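Local coordinates for protein Asp/Glu-specific dipeptidyl-peptidase (Flavobacterium psychrophilum, PDB 5JXF) that removes dipeptides from the N-terminus of oligopeptides as a serine protease strictly specific for an acidic residue at the P1 position, at residues L74-N82 with N135-S143; S87-L95 with P260-V269. One frame throughout, in Å; residues are numbered along the deposited sequence.

Contact 1. Residues L74-N82 with N135-S143; sequences LKDAVPHFN and NLVVTFIVS
Pro79 sets its CB over the centre of one face of the Phe140 ring, 3.6 Å from the centroid and only 4° off the normal. Beside it, Val138 CG1 presses on Pro79 CB at 3.5 Å, closer than ordinary van der Waals contact, while Asp76 O meets the Phe140 edge. Toward Ile141, Lys75 bends at its last torsion (chi4 74°) to bring NZ 2.6 Å from Ile141 O and 2.8 Å from Val142 O, the latter approached from above the carbonyl plane. A salt bridge to Asp76 OD1 gives this buried ammonium group a third oxygen and probably offsets its charge. A methionine in place of Lys75 would probably leave both carbonyls without their ammonium donor and Asp76 without its counter-charge.

The solvent side lies at exposed Asn82, where Leu136 CD1 still touches the side chain; its N bonds to Val137 O at 2.7 Å, but OD1 receives only a weak bond from Val137 N, at 3.4 Å. Between Pro79 and Asn82, His80 and Thr139 form an antiparallel hydrogen-bonded pair, followed by the non-hydrogen-bonded pair Phe81 and Val138. A two-residue strand paired with a neighbour on each side, within a curled antiparallel sheet, fits the chymotrypsin-like barrels of S46 peptidases.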
loop_
_atom_site.group_PDB
_atom_site.type_symbol
_atom_site.label_atom_id
_atom_site.label_comp_id
_atom_site.label_asym_id
_atom_site.label_seq_id
_atom_site.Cartn_x
_atom_site.Cartn_y
_atom_site.Cartn_z
ATOM N N LEU A 74 -35.566 18.207 -6.667
ATOM C CA LEU A 74 -34.104 18.052 -6.700
ATOM C C LEU A 74 -33.568 18.007 -8.120
ATOM O O LEU A 74 -32.501 18.546 -8.387
ATOM C CB LEU A 74 -33.655 16.785 -5.947
ATOM C CG LEU A 74 -33.888 16.836 -4.435
ATOM C CD1 LEU A 74 -33.083 15.750 -3.702
ATOM C CD2 LEU A 74 -33.536 18.202 -3.898
ATOM N N LYS A 75 -34.324 17.393 -9.034
ATOM C CA LYS A 75 -33.839 17.186 -10.402
ATOM C C LYS A 75 -33.496 18.508 -11.086
ATOM O O LYS A 75 -32.591 18.562 -11.921
ATOM C CB LYS A 75 -34.862 16.406 -11.248
ATOM C CG LYS A 75 -36.044 17.226 -11.741
ATOM C CD LYS A 75 -36.655 16.612 -12.988
ATOM C CE LYS A 75 -37.949 17.311 -13.375
ATOM N NZ LYS A 75 -37.710 18.647 -13.984
ATOM N N ASP A 76 -34.221 19.565 -10.717
ATOM C CA ASP A 76 -33.960 20.916 -11.218
ATOM C C ASP A 76 -32.612 21.487 -10.806
ATOM O O ASP A 76 -32.134 22.452 -11.392
ATOM C CB ASP A 76 -35.070 21.858 -10.756
ATOM C CG ASP A 76 -36.422 21.494 -11.374
ATOM O OD1 ASP A 76 -36.437 21.137 -12.575
ATOM O OD2 ASP A 76 -37.441 21.510 -10.657
ATOM N N ALA A 77 -31.989 20.881 -9.803
ATOM C CA ALA A 77 -30.702 21.363 -9.338
ATOM C C ALA A 77 -29.540 20.465 -9.812
ATOM O O ALA A 77 -28.374 20.717 -9.467
ATOM C CB ALA A 77 -30.715 21.474 -7.814
ATOM N N VAL A 78 -29.848 19.429 -10.593
ATOM C CA VAL A 78 -28.807 18.492 -11.044
ATOM C C VAL A 78 -28.743 18.314 -12.570
ATOM O O VAL A 78 -29.307 17.375 -13.136
ATOM C CB VAL A 78 -28.990 17.115 -10.381
ATOM C CG1 VAL A 78 -27.796 16.223 -10.676
ATOM C CG2 VAL A 78 -29.127 17.287 -8.852
ATOM N N PRO A 79 -28.027 19.220 -13.241
ATOM C CA PRO A 79 -27.925 19.073 -14.696
ATOM C C PRO A 79 -26.757 18.182 -15.157
ATOM O O PRO A 79 -25.754 17.966 -14.439
ATOM C CB PRO A 79 -27.722 20.513 -15.170
ATOM C CG PRO A 79 -26.986 21.179 -14.010
ATOM C CD PRO A 79 -27.509 20.518 -12.758
ATOM N N HIS A 80 -26.924 17.667 -16.367
ATOM C CA HIS A 80 -25.904 16.945 -17.111
ATOM C C HIS A 80 -24.810 17.927 -17.495
ATOM O O HIS A 80 -25.100 18.959 -18.098
ATOM C CB HIS A 80 -26.523 16.326 -18.370
ATOM C CG HIS A 80 -25.957 15.019 -18.784
ATOM N ND1 HIS A 80 -24.688 14.587 -18.413
ATOM C CD2 HIS A 80 -26.453 14.037 -19.566
ATOM C CE1 HIS A 80 -24.462 13.404 -18.925
ATOM N NE2 HIS A 80 -25.517 13.045 -19.645
ATOM N N PHE A 81 -23.558 17.602 -17.187
ATOM C CA PHE A 81 -22.443 18.502 -17.480
ATOM C C PHE A 81 -21.667 18.032 -18.710
ATOM O O PHE A 81 -20.926 17.056 -18.663
ATOM C CB PHE A 81 -21.501 18.614 -16.263
ATOM C CG PHE A 81 -20.454 19.683 -16.400
ATOM C CD1 PHE A 81 -20.711 20.971 -15.976
ATOM C CD2 PHE A 81 -19.213 19.395 -16.949
ATOM C CE1 PHE A 81 -19.747 21.970 -16.090
ATOM C CE2 PHE A 81 -18.240 20.384 -17.062
ATOM C CZ PHE A 81 -18.516 21.676 -16.642
ATOM N N ASN A 82 -21.869 18.738 -19.814
ATOM C CA ASN A 82 -21.302 18.385 -21.110
ATOM C C ASN A 82 -21.553 16.961 -21.568
ATOM O O ASN A 82 -20.755 16.420 -22.318
ATOM C CB ASN A 82 -19.802 18.641 -21.115
ATOM C CG ASN A 82 -19.302 19.083 -22.474
ATOM O OD1 ASN A 82 -20.075 19.602 -23.295
ATOM N ND2 ASN A 82 -18.012 18.893 -22.725
ATOM N N ASN A 135 -18.231 25.102 -26.869
ATOM C CA ASN A 135 -18.575 23.689 -26.934
ATOM C C ASN A 135 -18.749 23.056 -25.565
ATOM O O ASN A 135 -18.450 21.879 -25.375
ATOM C CB ASN A 135 -17.512 22.922 -27.722
ATOM C CG ASN A 135 -17.194 23.580 -29.039
ATOM O OD1 ASN A 135 -18.078 24.131 -29.699
ATOM N ND2 ASN A 135 -15.923 23.550 -29.423
ATOM N N LEU A 136 -19.216 23.841 -24.606
ATOM C CA LEU A 136 -19.533 23.308 -23.291
ATOM C C LEU A 136 -20.997 23.563 -23.023
ATOM O O LEU A 136 -21.423 24.708 -22.960
ATOM C CB LEU A 136 -18.665 23.948 -22.196
ATOM C CG LEU A 136 -18.961 23.571 -20.740
ATOM C CD1 LEU A 136 -18.842 22.076 -20.509
ATOM C CD2 LEU A 136 -18.016 24.310 -19.785
ATOM N N VAL A 137 -21.758 22.493 -22.866
ATOM C CA VAL A 137 -23.166 22.619 -22.551
ATOM C C VAL A 137 -23.516 21.956 -21.222
ATOM O O VAL A 137 -22.807 21.076 -20.728
ATOM C CB VAL A 137 -24.039 22.022 -23.663
ATOM C CG1 VAL A 137 -23.639 22.609 -25.039
ATOM C CG2 VAL A 137 -23.946 20.512 -23.660
ATOM N N VAL A 138 -24.621 22.413 -20.653
ATOM C CA VAL A 138 -25.144 21.912 -19.392
ATOM C C VAL A 138 -26.635 21.701 -19.612
ATOM O O VAL A 138 -27.339 22.627 -20.018
ATOM C CB VAL A 138 -24.888 22.908 -18.241
ATOM C CG1 VAL A 138 -25.824 22.664 -17.094
ATOM C CG2 VAL A 138 -23.422 22.841 -17.779
ATOM N N THR A 139 -27.115 20.495 -19.345
ATOM C CA THR A 139 -28.474 20.112 -19.689
ATOM C C THR A 139 -29.364 19.822 -18.489
ATOM O O THR A 139 -29.069 18.930 -17.694
ATOM C CB THR A 139 -28.458 18.854 -20.575
ATOM O OG1 THR A 139 -27.714 19.116 -21.773
ATOM C CG2 THR A 139 -29.883 18.413 -20.905
ATOM N N PHE A 140 -30.470 20.546 -18.375
ATOM C CA PHE A 140 -31.460 20.277 -17.338
ATOM C C PHE A 140 -32.579 19.367 -17.807
ATOM O O PHE A 140 -33.041 19.469 -18.954
ATOM C CB PHE A 140 -32.046 21.597 -16.822
ATOM C CG PHE A 140 -31.059 22.418 -16.060
ATOM C CD1 PHE A 140 -30.130 23.198 -16.723
ATOM C CD2 PHE A 140 -31.043 22.391 -14.676
ATOM C CE1 PHE A 140 -29.200 23.970 -16.014
ATOM C CE2 PHE A 140 -30.122 23.148 -13.959
ATOM C CZ PHE A 140 -29.198 23.943 -14.634
ATOM N N ILE A 141 -33.014 18.466 -16.927
ATOM C CA ILE A 141 -34.140 17.596 -17.250
ATOM C C ILE A 141 -35.492 18.225 -16.866
ATOM O O ILE A 141 -35.744 18.538 -15.690
ATOM C CB ILE A 141 -34.043 16.232 -16.561
ATOM C CG1 ILE A 141 -32.738 15.519 -16.945
ATOM C CG2 ILE A 141 -35.255 15.368 -16.969
ATOM C CD1 ILE A 141 -32.507 15.459 -18.445
ATOM N N VAL A 142 -36.350 18.425 -17.866
ATOM C CA VAL A 142 -37.694 18.977 -17.626
ATOM C C VAL A 142 -38.636 17.863 -17.206
ATOM O O VAL A 142 -39.347 17.981 -16.219
ATOM C CB VAL A 142 -38.247 19.697 -18.894
ATOM C CG1 VAL A 142 -39.678 20.259 -18.650
ATOM C CG2 VAL A 142 -37.287 20.846 -19.284
ATOM N N SER A 143 -38.610 16.753 -17.933
ATOM C CA SER A 143 -39.559 15.677 -17.685
ATOM C C SER A 143 -39.064 14.362 -18.267
ATOM O O SER A 143 -38.265 14.354 -19.195
ATOM C CB SER A 143 -40.934 16.024 -18.282
ATOM O OG SER A 143 -40.913 15.913 -19.695
HETATM O O HOH W 1 -31.623 18.246 -14.598
HETATM O O HOH W 2 -34.731 20.598 -14.588
HETATM O O HOH W 3 -25.108 17.950 -21.365
#

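Contact 2. Residues S87-L95 with P260-V269; sequences SEVISPKGL and PYIPKHFLPV
Val89 and Ile90 run past Phe266 and Leu267, with Val89 CA 5.0 Å from Phe266 CA, and one backbone bond joins the two segments, from Leu267 N to Val89 O, 2.9 Å long and nearly straight at 171°. A water extends this link by donating to both Ile90 O and Leu267 O; it also sits in the plane of the Phe266 ring, at the edge.

Phe266 is central to the side-chain contact. With CG placed between its backbone N and carbonyl carbon (chi1 69°), the ring turns one face to the chain at Ser91 and Pro92. Pro92 CD stands over the centre of that face, 3.6 Å from the centroid, in a CH-pi contact, and Ser91 C covers the same face nearer CG. Val89 CG1, anti to its own backbone N, touches both Pro263 CG (3.7 Å) and Phe266 CB (3.9 Å).

Residues 90-94 form the turn of a beta hairpin, whose strands 85-89 and 95-98 belong to the curled antiparallel sheet; Ile90 N bonds to Leu95 O where the hairpin closes. Inside it, Ser91 OG accepts from Lys93 N at 2.8 Å, making an ST turn, and its hydroxyl is also hydrogen-bonded to Glu722.

Around that turn Pro263 wedges in, CG against Ser91 O and CD against Pro92 O. Farther along, Gly94, with no beta carbon and a positive phi of 84°, lets the chain pass close to Tyr261 O, while Pro260 CB rests 3.3 Å from Lys93 O. Away from the turn, the side chains of Leu267 and Glu88 cross at about a right angle, Leu267 CD1 3.8 Å from Glu88 CB.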
loop_
_atom_site.group_PDB
_atom_site.type_symbol
_atom_site.label_atom_id
_atom_site.label_comp_id
_atom_site.label_asym_id
_atom_site.label_seq_id
_atom_site.Cartn_x
_atom_site.Cartn_y
_atom_site.Cartn_z
ATOM N N SER A 87 -23.251 17.718 -12.577
ATOM C CA SER A 87 -22.980 18.960 -11.878
ATOM C C SER A 87 -24.209 19.278 -11.034
ATOM O O SER A 87 -25.220 18.598 -11.147
ATOM C CB SER A 87 -22.670 20.086 -12.853
ATOM O OG SER A 87 -23.802 20.359 -13.654
ATOM N N GLU A 88 -24.106 20.249 -10.135
ATOM C CA GLU A 88 -25.249 20.582 -9.301
ATOM C C GLU A 88 -25.312 22.082 -9.052
ATOM O O GLU A 88 -24.293 22.736 -8.876
ATOM C CB GLU A 88 -25.221 19.833 -7.972
ATOM C CG GLU A 88 -24.013 20.136 -7.113
ATOM C CD GLU A 88 -22.999 19.012 -7.154
ATOM O OE1 GLU A 88 -22.911 18.345 -8.203
ATOM O OE2 GLU A 88 -22.313 18.788 -6.137
ATOM N N VAL A 89 -26.523 22.632 -9.097
ATOM C CA VAL A 89 -26.717 24.057 -8.847
ATOM C C VAL A 89 -26.664 24.353 -7.348
ATOM O O VAL A 89 -27.401 23.743 -6.573
ATOM C CB VAL A 89 -28.060 24.550 -9.408
ATOM C CG1 VAL A 89 -28.065 26.059 -9.412
ATOM C CG2 VAL A 89 -28.295 23.981 -10.838
ATOM N N ILE A 90 -25.814 25.289 -6.933
ATOM C CA ILE A 90 -25.664 25.541 -5.496
ATOM C C ILE A 90 -25.897 27.011 -5.161
ATOM O O ILE A 90 -25.551 27.495 -4.091
ATOM C CB ILE A 90 -24.280 25.067 -4.987
ATOM C CG1 ILE A 90 -23.132 25.701 -5.759
ATOM C CG2 ILE A 90 -24.163 23.574 -5.116
ATOM C CD1 ILE A 90 -21.798 25.649 -4.969
ATOM N N SER A 91 -26.551 27.711 -6.078
ATOM C CA SER A 91 -26.883 29.116 -5.874
ATOM C C SER A 91 -28.029 29.577 -6.734
ATOM O O SER A 91 -28.237 29.034 -7.812
ATOM C CB SER A 91 -25.641 29.978 -6.144
ATOM O OG SER A 91 -25.944 30.850 -7.234
ATOM N N PRO A 92 -28.784 30.583 -6.259
ATOM C CA PRO A 92 -29.847 31.036 -7.170
ATOM C C PRO A 92 -29.367 31.902 -8.336
ATOM O O PRO A 92 -30.215 32.506 -8.987
ATOM C CB PRO A 92 -30.785 31.839 -6.257
ATOM C CG PRO A 92 -29.846 32.344 -5.085
ATOM C CD PRO A 92 -28.895 31.156 -4.901
ATOM N N LYS A 93 -28.065 31.974 -8.610
ATOM C CA LYS A 93 -27.620 32.727 -9.788
ATOM C C LYS A 93 -26.783 31.869 -10.752
ATOM O O LYS A 93 -25.890 32.375 -11.437
ATOM C CB LYS A 93 -26.855 33.983 -9.352
ATOM C CG LYS A 93 -27.785 35.055 -8.771
ATOM C CD LYS A 93 -27.149 36.435 -8.684
ATOM C CE LYS A 93 -26.076 36.467 -7.619
ATOM N NZ LYS A 93 -25.665 37.871 -7.308
ATOM N N GLY A 94 -27.094 30.572 -10.802
ATOM C CA GLY A 94 -26.496 29.661 -11.763
ATOM C C GLY A 94 -25.134 29.060 -11.419
ATOM O O GLY A 94 -24.515 28.406 -12.251
ATOM N N LEU A 95 -24.654 29.306 -10.209
ATOM C CA LEU A 95 -23.396 28.718 -9.748
ATOM C C LEU A 95 -23.575 27.233 -9.678
ATOM O O LEU A 95 -24.462 26.754 -8.972
ATOM C CB LEU A 95 -22.997 29.269 -8.380
ATOM C CG LEU A 95 -21.611 28.867 -7.870
ATOM C CD1 LEU A 95 -20.583 29.296 -8.899
ATOM C CD2 LEU A 95 -21.309 29.513 -6.509
ATOM N N PRO A 260 -26.801 35.666 -15.641
ATOM C CA PRO A 260 -26.883 34.439 -14.845
ATOM C C PRO A 260 -28.250 33.774 -14.896
ATOM O O PRO A 260 -29.283 34.418 -14.704
ATOM C CB PRO A 260 -26.586 34.929 -13.426
ATOM C CG PRO A 260 -25.632 36.031 -13.639
ATOM C CD PRO A 260 -26.059 36.719 -14.923
ATOM N N TYR A 261 -28.230 32.478 -15.147
ATOM C CA TYR A 261 -29.422 31.671 -15.155
ATOM C C TYR A 261 -29.997 31.540 -13.770
ATOM O O TYR A 261 -29.268 31.237 -12.810
ATOM C CB TYR A 261 -29.098 30.298 -15.700
ATOM C CG TYR A 261 -30.167 29.268 -15.480
ATOM C CD1 TYR A 261 -31.407 29.368 -16.133
ATOM C CD2 TYR A 261 -29.921 28.156 -14.671
ATOM C CE1 TYR A 261 -32.383 28.416 -15.956
ATOM C CE2 TYR A 261 -30.879 27.197 -14.487
ATOM C CZ TYR A 261 -32.116 27.331 -15.130
ATOM O OH TYR A 261 -33.060 26.362 -14.942
ATOM N N ILE A 262 -31.301 31.762 -13.655
ATOM C CA ILE A 262 -31.963 31.592 -12.369
ATOM C C ILE A 262 -32.641 30.230 -12.341
ATOM O O ILE A 262 -33.544 29.948 -13.140
ATOM C CB ILE A 262 -32.981 32.735 -12.094
ATOM C CG1 ILE A 262 -32.264 34.092 -12.140
ATOM C CG2 ILE A 262 -33.718 32.495 -10.759
ATOM C CD1 ILE A 262 -33.206 35.288 -12.186
ATOM N N PRO A 263 -32.183 29.351 -11.438
ATOM C CA PRO A 263 -32.719 27.990 -11.464
ATOM C C PRO A 263 -34.059 27.841 -10.753
ATOM O O PRO A 263 -34.444 28.686 -9.946
ATOM C CB PRO A 263 -31.641 27.179 -10.731
ATOM C CG PRO A 263 -31.045 28.166 -9.757
ATOM C CD PRO A 263 -31.078 29.510 -10.471
ATOM N N LYS A 264 -34.748 26.748 -11.054
ATOM C CA LYS A 264 -35.958 26.373 -10.347
ATOM C C LYS A 264 -35.696 25.886 -8.926
ATOM O O LYS A 264 -36.589 25.931 -8.072
ATOM C CB LYS A 264 -36.699 25.304 -11.144
ATOM C CG LYS A 264 -36.990 25.753 -12.566
ATOM C CD LYS A 264 -37.525 24.623 -13.424
ATOM C CE LYS A 264 -37.896 25.110 -14.828
ATOM N NZ LYS A 264 -37.875 23.956 -15.757
ATOM N N HIS A 265 -34.471 25.427 -8.673
ATOM C CA HIS A 265 -34.101 24.912 -7.362
ATOM C C HIS A 265 -32.579 24.869 -7.265
ATOM O O HIS A 265 -31.888 24.637 -8.258
ATOM C CB HIS A 265 -34.683 23.508 -7.123
ATOM C CG HIS A 265 -34.410 22.958 -5.752
ATOM N ND1 HIS A 265 -35.055 23.413 -4.625
ATOM C CD2 HIS A 265 -33.565 21.985 -5.331
ATOM C CE1 HIS A 265 -34.614 22.753 -3.565
ATOM N NE2 HIS A 265 -33.715 21.877 -3.969
ATOM N N PHE A 266 -32.052 25.103 -6.077
ATOM C CA PHE A 266 -30.624 24.991 -5.892
ATOM C C PHE A 266 -30.410 24.341 -4.547
ATOM O O PHE A 266 -31.290 24.398 -3.701
ATOM C CB PHE A 266 -29.929 26.352 -5.989
ATOM C CG PHE A 266 -30.223 27.278 -4.849
ATOM C CD1 PHE A 266 -31.375 28.057 -4.842
ATOM C CD2 PHE A 266 -29.331 27.385 -3.786
ATOM C CE1 PHE A 266 -31.633 28.916 -3.796
ATOM C CE2 PHE A 266 -29.582 28.242 -2.740
ATOM C CZ PHE A 266 -30.732 29.010 -2.736
ATOM N N LEU A 267 -29.261 23.689 -4.372
ATOM C CA LEU A 267 -29.025 22.896 -3.181
ATOM C C LEU A 267 -28.405 23.764 -2.123
ATOM O O LEU A 267 -27.373 24.402 -2.364
ATOM C CB LEU A 267 -28.112 21.693 -3.485
ATOM C CG LEU A 267 -28.570 20.776 -4.620
ATOM C CD1 LEU A 267 -27.490 19.755 -4.958
ATOM C CD2 LEU A 267 -29.837 20.077 -4.235
ATOM N N PRO A 268 -29.040 23.825 -0.948
ATOM C CA PRO A 268 -28.326 24.445 0.168
ATOM C C PRO A 268 -27.142 23.525 0.524
ATOM O O PRO A 268 -27.232 22.324 0.252
ATOM C CB PRO A 268 -29.363 24.485 1.289
ATOM C CG PRO A 268 -30.683 24.142 0.647
ATOM C CD PRO A 268 -30.341 23.286 -0.536
ATOM N N VAL A 269 -26.076 24.095 1.081
ATOM C CA VAL A 269 -24.871 23.367 1.427
ATOM C C VAL A 269 -24.749 23.253 2.940
ATOM O O VAL A 269 -24.717 24.261 3.639
ATOM C CB VAL A 269 -23.603 24.061 0.876
ATOM C CG1 VAL A 269 -22.373 23.296 1.302
ATOM C CG2 VAL A 269 -23.672 24.178 -0.644
HETATM O O HOH W 4 -26.355 26.702 -1.743
#

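In the fold
The centres of contacts 1 and 2 lie 11 Å apart, and their segments alternate along the chain: 74-82, 87-95, 135-143, then 260-269. What joins them is one sheet in which strands 80-81 and 85-89 are antiparallel neighbours; Ala77 O to Val89 N (2.7 Å) and Pro79 O to Ser87 N (3.1 Å) are probable hydrogen bonds between the two contacts. Strand 138-146 pairs on one side of 80-81, and on the other 85-89 leads into the hairpin met by the loop 260-269. Distant parts of the sequence are thus gathered around a short run of sheet, where the side chains of Phe81 and Glu88 lie about 8 and 9 Å from that of Ser662, the probable charge-relay serine.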